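Local coordinates for AAEL008620-PA odorant-binding protein (Aedes aegypti, PDB 5V13), which binds juvenile hormone III as a secreted, hemolymph member of the mosquito odorant-binding protein family, at residues B[40-44]-B[45-49]; B[259-262]-B[263-267]; B[211-214]-B[215-219]. One frame throughout, in Å; residues are numbered along the deposited sequence.

Interaction 1 (B[40-44]-B[45-49]); sequences SSASI and EQKIN
Lys-47 turns back along the loop before its helix and puts its ammonium group on the carbonyl of Ser-40, with NZ 3.0 Å from Ser-40 O. The chain is extended beyond CG, so the whole aliphatic arm runs past the carbonyls of Ser-43 and Ala-42 in turn, CE coming to 3.4 Å from Ala-42 O on the way. The nitrogen meets Ser-40 O from above the carbonyl plane, 37° out of it, and not along a lone pair. A second acceptor, Leu-37 O in helix 26-38, shares the ammonium, which thereby ties the end of one helix to the start of the next.

Ser-43 caps the helix start. Its hydroxyl lies between the backbone N and the carbonyl carbon (chi1 74°), and from there OG accepts from Gln-46 N at 3.1 Å in a nearly straight bond of 165°. CG of Gln-46 lies close by, 3.2 Å from the same OG. The main chain repeats the grip one residue on, Lys-47 N donating to Ser-43 O at 3.1 Å. Ala-42 adds a looser touch, its CB resting 4.1 Å from Gln-46 CB.

Away from this polar side, Ile-44 and Ile-48, one turn apart, slant across each other, the CG2 branch of the first against CD1 of the second at 3.8 Å. Glu-276 borders both. Ser-40 directs its own hydroxyl to Glu-60, and Trp-50, a residue of the hormone pocket, packs on Ser-40 and Ala-42. The Lys-47 side chain itself is about 8 Å from the bound hormone. The arrangement is a classic serine N-cap, here opening helix 44-51 beside the ligand pocket of an odorant-binding protein fold.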
loop_
_atom_site.group_PDB
_atom_site.type_symbol
_atom_site.label_atom_id
_atom_site.label_comp_id
_atom_site.label_asym_id
_atom_site.label_seq_id
_atom_site.Cartn_x
_atom_site.Cartn_y
_atom_site.Cartn_z
ATOM N N SER B 40 3.774 -26.900 15.446
ATOM C CA SER B 40 3.644 -27.322 16.834
ATOM C C SER B 40 2.354 -28.112 17.054
ATOM O O SER B 40 1.292 -27.758 16.530
ATOM C CB SER B 40 3.669 -26.105 17.759
ATOM O OG SER B 40 3.529 -26.500 19.110
ATOM N N SER B 41 2.451 -29.176 17.848
ATOM C CA SER B 41 1.290 -29.938 18.278
ATOM C C SER B 41 0.758 -29.489 19.636
ATOM O O SER B 41 -0.057 -30.197 20.232
ATOM C CB SER B 41 1.626 -31.431 18.327
ATOM O OG SER B 41 2.745 -31.663 19.167
ATOM N N ALA B 42 1.196 -28.334 20.133
ATOM C CA ALA B 42 0.754 -27.849 21.432
ATOM C C ALA B 42 -0.755 -27.591 21.443
ATOM O O ALA B 42 -1.389 -27.385 20.403
ATOM C CB ALA B 42 1.505 -26.569 21.800
ATOM N N SER B 43 -1.322 -27.585 22.650
ATOM C CA SER B 43 -2.731 -27.277 22.843
ATOM C C SER B 43 -3.054 -25.872 22.350
ATOM O O SER B 43 -2.184 -25.009 22.226
ATOM C CB SER B 43 -3.107 -27.366 24.321
ATOM O OG SER B 43 -2.583 -26.235 25.010
ATOM N N ILE B 44 -4.344 -25.637 22.099
ATOM C CA ILE B 44 -4.789 -24.307 21.688
ATOM C C ILE B 44 -4.575 -23.294 22.806
ATOM O O ILE B 44 -4.243 -22.135 22.549
ATOM C CB ILE B 44 -6.267 -24.343 21.251
ATOM C CG1 ILE B 44 -6.420 -25.074 19.915
ATOM C CG2 ILE B 44 -6.818 -22.924 21.154
ATOM C CD1 ILE B 44 -5.826 -24.310 18.745
ATOM N N GLU B 45 -4.794 -23.692 24.063
ATOM C CA GLU B 45 -4.589 -22.736 25.150
ATOM C C GLU B 45 -3.151 -22.261 25.180
ATOM O O GLU B 45 -2.882 -21.065 25.367
ATOM C CB GLU B 45 -4.964 -23.342 26.500
ATOM C CG GLU B 45 -6.443 -23.235 26.810
ATOM C CD GLU B 45 -7.265 -23.946 25.775
ATOM O OE1 GLU B 45 -8.195 -23.319 25.210
ATOM O OE2 GLU B 45 -6.934 -25.127 25.502
ATOM N N GLN B 46 -2.211 -23.186 24.977
ATOM C CA GLN B 46 -0.805 -22.806 24.887
ATOM C C GLN B 46 -0.574 -21.843 23.731
ATOM O O GLN B 46 0.061 -20.791 23.899
ATOM C CB GLN B 46 0.063 -24.057 24.743
ATOM C CG GLN B 46 0.176 -24.870 26.029
ATOM C CD GLN B 46 1.152 -24.264 27.028
ATOM O OE1 GLN B 46 1.151 -23.052 27.274
ATOM N NE2 GLN B 46 2.002 -25.109 27.602
ATOM N N LYS B 47 -1.096 -22.173 22.547
ATOM C CA LYS B 47 -0.874 -21.302 21.392
ATOM C C LYS B 47 -1.512 -19.926 21.570
ATOM O O LYS B 47 -1.008 -18.937 21.021
ATOM C CB LYS B 47 -1.392 -21.966 20.116
ATOM C CG LYS B 47 -0.594 -23.188 19.709
ATOM C CD LYS B 47 -1.219 -23.893 18.511
ATOM C CE LYS B 47 -0.360 -25.070 18.069
ATOM N NZ LYS B 47 -0.764 -25.604 16.733
ATOM N N ILE B 48 -2.616 -19.836 22.315
ATOM C CA ILE B 48 -3.196 -18.526 22.615
ATOM C C ILE B 48 -2.247 -17.707 23.484
ATOM O O ILE B 48 -2.045 -16.508 23.246
ATOM C CB ILE B 48 -4.580 -18.688 23.274
ATOM C CG1 ILE B 48 -5.601 -19.181 22.251
ATOM C CG2 ILE B 48 -5.039 -17.375 23.889
ATOM C CD1 ILE B 48 -6.943 -19.550 22.870
ATOM N N ASN B 49 -1.641 -18.336 24.498
ATOM C CA ASN B 49 -0.629 -17.641 25.291
ATOM C C ASN B 49 0.519 -17.147 24.425
ATOM O O ASN B 49 1.082 -16.077 24.683
ATOM C CB ASN B 49 -0.083 -18.558 26.382
ATOM C CG ASN B 49 -1.110 -18.869 27.441
ATOM O OD1 ASN B 49 -1.904 -18.009 27.826
ATOM N ND2 ASN B 49 -1.100 -20.104 27.922
#

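Interaction 2 (B[259-262]-B[263-267]); sequences RDRN and QKTAF
Gln-263 and Thr-265 each fold back on a carbonyl of the preceding helical turn, and these two grips form the tight part of the contact. Arg-259 O receives both the backbone N of Gln-263 and its side-chain NE2, the latter at 2.9 Å, and the two donors arrive from opposite faces of the carbonyl plane. A bend at chi2 (-61°) brings the amide round to this oxygen. Asn-262 O is likewise doubly held: Thr-265 OG1 donates at 2.6 Å, and Thr-265 N, well above the carbonyl plane, at 3.0 Å.

The solvent side is looser. Asp-260 OD2 and Lys-264 NZ are 3.7 Å apart, a long salt bridge. A water joins the same two groups by shorter steps, giving a hydrogen to OD2 of Asp-260 at 2.6 Å and accepting from NZ of Lys-264 at 2.8 Å.

Around this end of helix 251-264, Arg-261 reaches Asp-217 of helix 211-220, while Asn-262 OD1 accepts from Val-170 N in helix 169-177. Asp-178 of the second subunit takes hydrogen bonds from Arg-259, which also forms a salt bridge with Glu-183, and from Asn-262 and Gln-263, so the helix end also forms part of a subunit interface.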
loop_
_atom_site.group_PDB
_atom_site.type_symbol
_atom_site.label_atom_id
_atom_site.label_comp_id
_atom_site.label_asym_id
_atom_site.label_seq_id
_atom_site.Cartn_x
_atom_site.Cartn_y
_atom_site.Cartn_z
ATOM N N ARG B 259 2.669 -22.386 -9.208
ATOM C CA ARG B 259 1.354 -21.753 -9.171
ATOM C C ARG B 259 0.608 -22.118 -7.897
ATOM O O ARG B 259 0.006 -21.254 -7.251
ATOM C CB ARG B 259 0.532 -22.164 -10.392
ATOM C CG ARG B 259 0.568 -21.170 -11.549
ATOM C CD ARG B 259 -0.559 -21.414 -12.577
ATOM N NE ARG B 259 -1.875 -20.971 -12.108
ATOM C CZ ARG B 259 -2.348 -19.727 -12.228
ATOM N NH1 ARG B 259 -1.614 -18.779 -12.804
ATOM N NH2 ARG B 259 -3.558 -19.430 -11.761
ATOM N N ASP B 260 0.647 -23.396 -7.520
ATOM C CA ASP B 260 -0.054 -23.864 -6.328
ATOM C C ASP B 260 0.493 -23.209 -5.065
ATOM O O ASP B 260 -0.277 -22.712 -4.233
ATOM C CB ASP B 260 0.057 -25.385 -6.236
ATOM C CG ASP B 260 -0.827 -25.964 -5.154
ATOM O OD1 ASP B 260 -2.053 -25.945 -5.344
ATOM O OD2 ASP B 260 -0.301 -26.424 -4.122
ATOM N N ARG B 261 1.827 -23.202 -4.900
ATOM C CA ARG B 261 2.421 -22.545 -3.736
ATOM C C ARG B 261 2.140 -21.051 -3.761
ATOM O O ARG B 261 1.833 -20.453 -2.722
ATOM C CB ARG B 261 3.941 -22.802 -3.686
ATOM C CG ARG B 261 4.694 -22.092 -2.544
ATOM C CD ARG B 261 4.133 -22.450 -1.149
ATOM N NE ARG B 261 4.681 -21.612 -0.082
ATOM C CZ ARG B 261 5.880 -21.783 0.469
ATOM N NH1 ARG B 261 6.668 -22.756 0.036
ATOM N NH2 ARG B 261 6.305 -20.964 1.432
ATOM N N ASN B 262 2.247 -20.436 -4.946
ATOM C CA ASN B 262 2.069 -18.994 -5.075
ATOM C C ASN B 262 0.755 -18.541 -4.463
ATOM O O ASN B 262 0.712 -17.519 -3.768
ATOM C CB ASN B 262 2.119 -18.583 -6.545
ATOM C CG ASN B 262 2.209 -17.083 -6.722
ATOM O OD1 ASN B 262 2.944 -16.404 -6.008
ATOM N ND2 ASN B 262 1.461 -16.558 -7.678
ATOM N N GLN B 263 -0.326 -19.284 -4.718
ATOM C CA GLN B 263 -1.638 -18.897 -4.195
ATOM C C GLN B 263 -1.627 -18.864 -2.678
ATOM O O GLN B 263 -2.287 -18.016 -2.060
ATOM C CB GLN B 263 -2.726 -19.863 -4.672
ATOM C CG GLN B 263 -2.621 -20.300 -6.116
ATOM C CD GLN B 263 -2.719 -19.143 -7.088
ATOM O OE1 GLN B 263 -3.650 -18.340 -7.014
ATOM N NE2 GLN B 263 -1.753 -19.052 -8.010
ATOM N N LYS B 264 -0.891 -19.790 -2.059
ATOM C CA LYS B 264 -0.790 -19.858 -0.606
ATOM C C LYS B 264 0.101 -18.777 -0.006
ATOM O O LYS B 264 0.156 -18.664 1.227
ATOM C CB LYS B 264 -0.263 -21.232 -0.170
ATOM C CG LYS B 264 -1.100 -22.425 -0.636
ATOM C CD LYS B 264 -0.445 -23.720 -0.135
ATOM C CE LYS B 264 -0.762 -24.899 -1.038
ATOM N NZ LYS B 264 -2.221 -25.071 -1.226
ATOM N N THR B 265 0.811 -17.990 -0.814
ATOM C CA THR B 265 1.662 -16.956 -0.243
ATOM C C THR B 265 0.932 -15.636 -0.032
ATOM O O THR B 265 1.529 -14.708 0.521
ATOM C CB THR B 265 2.894 -16.692 -1.130
ATOM O OG1 THR B 265 2.481 -16.130 -2.386
ATOM C CG2 THR B 265 3.683 -17.985 -1.360
ATOM N N ALA B 266 -0.327 -15.525 -0.470
ATOM C CA ALA B 266 -1.061 -14.268 -0.315
ATOM C C ALA B 266 -1.378 -13.989 1.150
ATOM O O ALA B 266 -1.094 -12.895 1.658
ATOM C CB ALA B 266 -2.348 -14.296 -1.147
ATOM N N PHE B 267 -1.960 -14.968 1.849
ATOM C CA PHE B 267 -2.441 -14.794 3.220
ATOM C C PHE B 267 -1.839 -15.878 4.105
ATOM O O PHE B 267 -2.272 -17.033 4.056
ATOM C CB PHE B 267 -3.968 -14.858 3.282
ATOM C CG PHE B 267 -4.662 -13.804 2.465
ATOM C CD1 PHE B 267 -4.750 -12.501 2.925
ATOM C CD2 PHE B 267 -5.245 -14.123 1.246
ATOM C CE1 PHE B 267 -5.408 -11.525 2.179
ATOM C CE2 PHE B 267 -5.894 -13.149 0.486
ATOM C CZ PHE B 267 -5.975 -11.850 0.959
HETATM O O HOH W 1 -2.901 -23.149 -4.034
HETATM O O HOH W 2 -2.148 -27.485 -2.562
#

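Interaction 3 (B[211-214]-B[215-219]); sequences VNEI and RRDYE
Glu-213, Arg-216 and Asp-217 share one ordered water along a side of the helix. It donates to Glu-213 OE2 at 2.5 Å and to Asp-217 OD1 at 2.8 Å, and it accepts from Arg-216 NE at 2.7 Å, lying in the guanidinium plane at its edge. The direct salt bridge is longer, with Glu-213 OE2 and Arg-216 NE 3.7 Å apart, so the water probably carries much of the link. The two side chains lie side by side and point the same way, their carboxylate and guanidinium planes 36° apart. Glu-213 reaches this place with CG anti to the backbone N (chi1 -166°) and a bend at chi2.

On another flank, the guanidinium of Arg-215 comes back over Asn-212, and a bend at chi3 (60°) directs NH2 to Asn-212 OD1. The modelled separation is too short to be trusted, so the bond's details stay doubtful. Regular helical bonds run beneath these groups, among them Arg-215 N to Val-211 O at 2.8 Å.

The inner side is apolar. Tyr-218 lies alongside Ile-214, CD1 of the ring touching the CG2 branch at 3.8 Å, while Ile-214 O sits at the ring edge, 3.4 Å from the same CD1. Leu-242 packs on Ile-214, and Leu-246, Leu-254 and Val-257 pack on Tyr-218.

Glu-213 OE2 and Asp-217 OD2 are 4.4 Å apart, two buried acids whose like charges would probably disfavour each other if left alone. Arg-35 pairs with Glu-213, Arg-261 serves both, and Trp-202 NE1 donates to Asp-217. Together with the water and Arg-216, these arginines and the indole N-H probably help both carboxylates stay ionised within the protein.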
loop_
_atom_site.group_PDB
_atom_site.type_symbol
_atom_site.label_atom_id
_atom_site.label_comp_id
_atom_site.label_asym_id
_atom_site.label_seq_id
_atom_site.Cartn_x
_atom_site.Cartn_y
_atom_site.Cartn_z
ATOM N N VAL B 211 15.414 -28.832 0.499
ATOM C CA VAL B 211 14.719 -29.853 -0.276
ATOM C C VAL B 211 13.421 -30.279 0.394
ATOM O O VAL B 211 12.478 -30.684 -0.294
ATOM C CB VAL B 211 15.634 -31.065 -0.525
ATOM C CG1 VAL B 211 16.944 -30.595 -1.057
ATOM C CG2 VAL B 211 15.831 -31.856 0.766
ATOM N N ASN B 212 13.352 -30.225 1.734
ATOM C CA ASN B 212 12.116 -30.591 2.424
ATOM C C ASN B 212 10.976 -29.655 2.041
ATOM O O ASN B 212 9.827 -30.091 1.905
ATOM C CB ASN B 212 12.312 -30.571 3.940
ATOM C CG ASN B 212 13.132 -31.741 4.452
ATOM O OD1 ASN B 212 13.323 -32.742 3.760
ATOM N ND2 ASN B 212 13.611 -31.621 5.685
ATOM N N GLU B 213 11.271 -28.363 1.873
ATOM C CA GLU B 213 10.242 -27.408 1.448
ATOM C C GLU B 213 9.800 -27.674 0.012
ATOM O O GLU B 213 8.598 -27.638 -0.291
ATOM C CB GLU B 213 10.761 -25.976 1.588
ATOM C CG GLU B 213 9.683 -24.888 1.494
ATOM C CD GLU B 213 8.768 -24.843 2.727
ATOM O OE1 GLU B 213 9.151 -25.383 3.788
ATOM O OE2 GLU B 213 7.666 -24.265 2.633
ATOM N N ILE B 214 10.758 -27.928 -0.887
ATOM C CA ILE B 214 10.421 -28.254 -2.273
ATOM C C ILE B 214 9.557 -29.507 -2.330
ATOM O O ILE B 214 8.515 -29.532 -2.997
ATOM C CB ILE B 214 11.699 -28.418 -3.120
ATOM C CG1 ILE B 214 12.513 -27.120 -3.125
ATOM C CG2 ILE B 214 11.329 -28.838 -4.549
ATOM C CD1 ILE B 214 13.978 -27.284 -3.581
ATOM N N ARG B 215 9.991 -30.581 -1.654
ATOM C CA ARG B 215 9.202 -31.811 -1.663
ATOM C C ARG B 215 7.794 -31.569 -1.115
ATOM O O ARG B 215 6.807 -32.029 -1.695
ATOM C CB ARG B 215 9.917 -32.908 -0.869
ATOM C CG ARG B 215 9.156 -34.233 -0.836
ATOM C CD ARG B 215 9.973 -35.324 -0.156
ATOM N NE ARG B 215 10.296 -34.971 1.223
ATOM C CZ ARG B 215 11.516 -34.654 1.654
ATOM N NH1 ARG B 215 12.547 -34.656 0.816
ATOM N NH2 ARG B 215 11.705 -34.340 2.930
ATOM N N ARG B 216 7.689 -30.832 -0.009
ATOM C CA ARG B 216 6.389 -30.504 0.573
ATOM C C ARG B 216 5.470 -29.823 -0.444
ATOM O O ARG B 216 4.300 -30.193 -0.588
ATOM C CB ARG B 216 6.623 -29.624 1.803
ATOM C CG ARG B 216 5.420 -28.978 2.447
ATOM C CD ARG B 216 5.902 -28.107 3.619
ATOM N NE ARG B 216 5.208 -26.823 3.709
ATOM C CZ ARG B 216 4.390 -26.479 4.700
ATOM N NH1 ARG B 216 4.164 -27.319 5.703
ATOM N NH2 ARG B 216 3.801 -25.289 4.695
ATOM N N ASP B 217 5.995 -28.841 -1.182
ATOM C CA ASP B 217 5.165 -28.133 -2.156
ATOM C C ASP B 217 4.838 -29.010 -3.356
ATOM O O ASP B 217 3.730 -28.927 -3.903
ATOM C CB ASP B 217 5.856 -26.843 -2.591
ATOM C CG ASP B 217 5.807 -25.780 -1.513
ATOM O OD1 ASP B 217 4.993 -25.947 -0.575
ATOM O OD2 ASP B 217 6.550 -24.781 -1.610
ATOM N N TYR B 218 5.779 -29.858 -3.788
ATOM C CA TYR B 218 5.468 -30.788 -4.871
ATOM C C TYR B 218 4.350 -31.733 -4.459
ATOM O O TYR B 218 3.388 -31.937 -5.207
ATOM C CB TYR B 218 6.715 -31.572 -5.292
ATOM C CG TYR B 218 7.408 -30.980 -6.510
ATOM C CD1 TYR B 218 8.135 -29.798 -6.406
ATOM C CD2 TYR B 218 7.320 -31.593 -7.760
ATOM C CE1 TYR B 218 8.758 -29.237 -7.509
ATOM C CE2 TYR B 218 7.947 -31.043 -8.879
ATOM C CZ TYR B 218 8.669 -29.865 -8.740
ATOM O OH TYR B 218 9.292 -29.291 -9.830
ATOM N N GLU B 219 4.445 -32.294 -3.249
ATOM C CA GLU B 219 3.435 -33.249 -2.790
ATOM C C GLU B 219 2.066 -32.585 -2.633
ATOM O O GLU B 219 1.048 -33.155 -3.041
ATOM C CB GLU B 219 3.893 -33.894 -1.481
ATOM C CG GLU B 219 5.080 -34.844 -1.657
ATOM C CD GLU B 219 5.621 -35.388 -0.339
ATOM O OE1 GLU B 219 6.590 -36.180 -0.376
ATOM O OE2 GLU B 219 5.088 -35.021 0.730
HETATM O O HOH W 3 5.332 -24.771 1.967
#

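Along the chain the order is interaction 1, interaction 3, interaction 2. Interaction 1 opens helix 44-51 next to the hormone pocket, and its centre is about 25 Å from that of interaction 2 and 26 Å from that of interaction 3. The latter two lie on neighbouring helices, 251-264 and 211-220, with centres about 14 Å apart. They touch through Arg-261 NH1, which is 2.6 Å from Asp-217 OD2. Glu-213 of interaction 3 also pairs with Arg-35 of helix 26-38, the helix that precedes interaction 1. These salt bridges thus join both helices to one that carries the pocket residues Tyr-33 and Leu-37, probably helping to hold the two parts of the chain together.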